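Local structure of pullulanase (Klebsiella oxytoca, 2YOC) at residues D523-T535 and V900-E913. The protein hydrolyses the alpha-1,6-glucosidic linkages of pullulan and related branched glucans, and is a substrate of a type 2 secretion system. Sequence-based numbering, arbitrary orientation.
Sequences DSQDNPQVQALNT and VGMPRISDDGSNYE
Asp-523 OD2 accepts a weak, bent bond from Met-902 N (2.9 Å, 123° at the hydrogen), while its OD1 takes a weak bond from Val-530 N in the first turn of helix 529-537. One carboxylate thus bridges the start of that helix, in the pullulanase Ins domain, to the loop before helices 905-908 and 912-919, which follow the last strand of the catalytic (beta/alpha)8 barrel in the chain. Farther along helix 529-537, Gln-531 OE1 receives a long, nearly straight bond from Ile-905 N (3.4 Å, 172°), also weak, at the N-terminus of helix 905-908. A bend about CB-CG brings the Gln-531 amide back so that NE2 weakly reaches Pro-528 O in its own segment. Tyr-912 OH donates to Pro-903 O (2.7 Å), nearly in line with the carbonyl, which ties the loop at Pro-903 to the first residue of helix 912-919 and sets the ring for packing. The methyl CE of Met-902, a selenomethionine, lies 3.5 Å above one face of that ring, offset toward the rim, and also touches Gln-525 CB; Pro-528 CG meets the ring edge at CE2. The extended Gln-525 side chain crosses the first turn of helix 912-919, NE2 beside Glu-913 CG, and its OE1 hydrogen-bonds to Thr-916 OG1. Val-530 packs CB against Gly-901 CA and CG1 against Val-900 O, with Trp-885 also against its side chain. Thr-535 OG1 turns back to Gln-531 O, and the Thr-535 methyl CG2, anti to the backbone N, sits over the centre of the Arg-904 guanidinium, 3.4 Å from CZ.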
# COMPACT_ATOMS: atom_id res chain seq x y z
N ASP B 523 10.06 -16.35 49.48
CA ASP B 523 10.49 -15.97 48.13
C ASP B 523 9.68 -14.76 47.67
O ASP B 523 8.46 -14.75 47.80
CB ASP B 523 10.37 -17.15 47.13
CG ASP B 523 10.88 -16.83 45.73
OD1 ASP B 523 12.12 -16.89 45.51
OD2 ASP B 523 10.05 -16.48 44.85
N SER B 524 10.37 -13.73 47.15
CA SER B 524 9.79 -12.49 46.63
C SER B 524 10.75 -11.91 45.61
O SER B 524 11.88 -12.38 45.54
CB SER B 524 9.53 -11.49 47.77
OG SER B 524 10.62 -10.65 48.14
N GLN B 525 10.35 -10.87 44.85
CA GLN B 525 11.27 -10.26 43.89
C GLN B 525 12.57 -9.72 44.55
O GLN B 525 13.65 -9.80 43.96
CB GLN B 525 10.57 -9.23 42.98
CG GLN B 525 10.31 -7.86 43.60
CD GLN B 525 9.95 -6.85 42.54
OE1 GLN B 525 8.79 -6.45 42.43
NE2 GLN B 525 10.93 -6.39 41.76
N ASP B 526 12.46 -9.23 45.81
CA ASP B 526 13.57 -8.71 46.61
C ASP B 526 14.40 -9.85 47.28
O ASP B 526 15.58 -9.64 47.60
CB ASP B 526 13.09 -7.66 47.65
CG ASP B 526 12.13 -6.61 47.10
OD1 ASP B 526 12.60 -5.68 46.40
OD2 ASP B 526 10.91 -6.72 47.39
N ASN B 527 13.79 -11.03 47.48
CA ASN B 527 14.47 -12.20 48.03
C ASN B 527 14.20 -13.44 47.14
O ASN B 527 13.30 -14.23 47.43
CB ASN B 527 14.11 -12.46 49.50
CG ASN B 527 14.88 -13.60 50.13
OD1 ASN B 527 16.12 -13.66 50.07
ND2 ASN B 527 14.17 -14.52 50.74
N PRO B 528 14.96 -13.57 46.02
CA PRO B 528 14.72 -14.71 45.11
C PRO B 528 15.49 -15.99 45.50
O PRO B 528 16.26 -16.53 44.70
CB PRO B 528 15.13 -14.14 43.74
CG PRO B 528 15.90 -12.84 44.04
CD PRO B 528 16.04 -12.71 45.52
N GLN B 529 15.26 -16.47 46.73
CA GLN B 529 15.95 -17.63 47.29
C GLN B 529 15.69 -18.96 46.62
O GLN B 529 16.60 -19.79 46.55
CB GLN B 529 15.88 -17.70 48.83
CG GLN B 529 14.48 -17.69 49.43
CD GLN B 529 14.49 -17.80 50.94
OE1 GLN B 529 13.48 -18.13 51.54
NE2 GLN B 529 15.63 -17.53 51.59
N VAL B 530 14.49 -19.17 46.11
CA VAL B 530 14.16 -20.42 45.41
C VAL B 530 15.06 -20.60 44.18
O VAL B 530 15.67 -21.66 44.03
CB VAL B 530 12.66 -20.52 45.07
CG1 VAL B 530 12.36 -21.77 44.23
CG2 VAL B 530 11.81 -20.51 46.34
N GLN B 531 15.19 -19.56 43.36
CA GLN B 531 16.02 -19.66 42.18
C GLN B 531 17.52 -19.68 42.44
O GLN B 531 18.26 -20.27 41.66
CB GLN B 531 15.60 -18.67 41.07
CG GLN B 531 15.82 -17.20 41.37
CD GLN B 531 17.27 -16.83 41.19
OE1 GLN B 531 17.96 -17.31 40.27
NE2 GLN B 531 17.78 -16.06 42.12
N ALA B 532 17.97 -19.04 43.53
CA ALA B 532 19.39 -19.01 43.89
C ALA B 532 19.93 -20.43 44.17
O ALA B 532 21.00 -20.78 43.66
CB ALA B 532 19.60 -18.11 45.09
N LEU B 533 19.18 -21.24 44.94
CA LEU B 533 19.57 -22.61 45.26
C LEU B 533 19.45 -23.46 43.99
O LEU B 533 20.34 -24.28 43.71
CB LEU B 533 18.72 -23.19 46.42
CG LEU B 533 18.81 -24.71 46.70
CD1 LEU B 533 20.23 -25.14 47.05
CD2 LEU B 533 17.91 -25.11 47.84
N ASN B 534 18.38 -23.25 43.21
CA ASN B 534 18.13 -23.98 41.97
C ASN B 534 19.30 -23.88 40.99
O ASN B 534 19.72 -24.90 40.45
CB ASN B 534 16.83 -23.53 41.32
CG ASN B 534 16.25 -24.57 40.42
OD1 ASN B 534 16.04 -25.73 40.81
ND2 ASN B 534 15.97 -24.18 39.18
N THR B 535 19.88 -22.66 40.83
CA THR B 535 21.04 -22.39 39.98
C THR B 535 22.17 -23.38 40.29
O THR B 535 22.74 -23.98 39.37
CB THR B 535 21.46 -20.92 40.13
OG1 THR B 535 20.34 -20.07 39.91
CG2 THR B 535 22.58 -20.53 39.19
N VAL B 900 5.89 -20.83 42.02
CA VAL B 900 6.68 -21.81 42.75
C VAL B 900 8.05 -21.21 43.04
O VAL B 900 8.94 -21.91 43.51
CB VAL B 900 6.77 -23.17 42.01
CG1 VAL B 900 5.40 -23.84 41.94
CG2 VAL B 900 7.38 -23.03 40.61
N GLY B 901 8.19 -19.92 42.75
CA GLY B 901 9.41 -19.15 42.96
C GLY B 901 9.69 -18.14 41.86
O GLY B 901 9.07 -18.18 40.80
N MSE B 902 10.62 -17.22 42.13
CA MSE B 902 11.00 -16.24 41.12
C MSE B 902 11.87 -16.97 40.10
O MSE B 902 12.70 -17.77 40.51
CB MSE B 902 11.78 -15.05 41.74
CG MSE B 902 10.95 -14.13 42.63
SE MSE B 902 9.24 -13.51 41.89
CE MSE B 902 9.86 -12.09 40.71
N PRO B 903 11.68 -16.77 38.78
CA PRO B 903 12.52 -17.49 37.80
C PRO B 903 13.98 -17.02 37.78
O PRO B 903 14.32 -16.07 38.50
CB PRO B 903 11.80 -17.24 36.48
CG PRO B 903 11.11 -15.95 36.66
CD PRO B 903 10.73 -15.86 38.11
N ARG B 904 14.86 -17.66 36.96
CA ARG B 904 16.29 -17.31 36.89
C ARG B 904 16.61 -15.82 36.65
O ARG B 904 16.28 -15.28 35.59
CB ARG B 904 17.05 -18.22 35.92
CG ARG B 904 17.67 -19.44 36.53
CD ARG B 904 19.18 -19.36 36.37
NE ARG B 904 19.84 -20.66 36.44
CZ ARG B 904 21.12 -20.86 36.15
NH1 ARG B 904 21.90 -19.84 35.78
NH2 ARG B 904 21.65 -22.08 36.25
N ILE B 905 17.26 -15.17 37.66
CA ILE B 905 17.71 -13.76 37.68
C ILE B 905 18.46 -13.37 36.44
O ILE B 905 18.26 -12.26 35.92
CB ILE B 905 18.62 -13.40 38.89
CG1 ILE B 905 19.32 -14.61 39.58
CG2 ILE B 905 17.89 -12.50 39.86
CD1 ILE B 905 20.17 -15.75 38.66
N SER B 906 19.37 -14.25 36.00
CA SER B 906 20.22 -14.04 34.84
C SER B 906 19.42 -13.69 33.60
O SER B 906 19.78 -12.75 32.89
CB SER B 906 21.09 -15.27 34.60
OG SER B 906 20.46 -16.45 35.07
N ASP B 907 18.30 -14.41 33.38
CA ASP B 907 17.51 -14.21 32.18
C ASP B 907 16.11 -13.61 32.32
O ASP B 907 15.56 -13.09 31.34
CB ASP B 907 17.64 -15.42 31.24
CG ASP B 907 16.64 -16.56 31.30
OD1 ASP B 907 16.82 -17.46 32.17
OD2 ASP B 907 15.77 -16.64 30.39
N ASP B 908 15.57 -13.59 33.55
CA ASP B 908 14.24 -13.06 33.87
C ASP B 908 14.20 -11.95 34.96
O ASP B 908 13.11 -11.44 35.27
CB ASP B 908 13.27 -14.20 34.19
CG ASP B 908 12.67 -14.87 32.97
OD1 ASP B 908 11.76 -14.27 32.36
OD2 ASP B 908 13.04 -16.03 32.69
N GLY B 909 15.36 -11.56 35.49
CA GLY B 909 15.49 -10.52 36.52
C GLY B 909 14.91 -9.18 36.11
O GLY B 909 14.27 -8.48 36.91
N SER B 910 15.09 -8.87 34.84
CA SER B 910 14.60 -7.70 34.14
C SER B 910 13.07 -7.69 34.04
O SER B 910 12.51 -6.71 33.54
CB SER B 910 15.21 -7.68 32.73
OG SER B 910 15.39 -8.99 32.22
N ASN B 911 12.38 -8.77 34.49
CA ASN B 911 10.92 -8.92 34.40
C ASN B 911 10.21 -9.13 35.75
O ASN B 911 8.98 -9.32 35.77
CB ASN B 911 10.58 -10.07 33.44
CG ASN B 911 11.33 -10.07 32.14
OD1 ASN B 911 11.24 -9.14 31.34
ND2 ASN B 911 12.05 -11.15 31.87
N TYR B 912 10.99 -9.10 36.85
CA TYR B 912 10.56 -9.30 38.23
C TYR B 912 9.42 -8.34 38.65
O TYR B 912 8.42 -8.79 39.23
CB TYR B 912 11.78 -9.17 39.17
CG TYR B 912 12.60 -10.43 39.36
CD1 TYR B 912 12.59 -11.45 38.41
CD2 TYR B 912 13.40 -10.60 40.49
CE1 TYR B 912 13.34 -12.61 38.58
CE2 TYR B 912 14.16 -11.75 40.67
CZ TYR B 912 14.14 -12.75 39.71
OH TYR B 912 14.88 -13.89 39.90
N GLU B 913 9.56 -7.03 38.30
CA GLU B 913 8.57 -5.98 38.58
C GLU B 913 7.23 -6.25 37.88
O GLU B 913 6.16 -5.97 38.44
CB GLU B 913 9.13 -4.60 38.17
CG GLU B 913 10.15 -4.03 39.14
CD GLU B 913 10.88 -2.79 38.64
OE1 GLU B 913 11.81 -2.94 37.81
OE2 GLU B 913 10.53 -1.67 39.09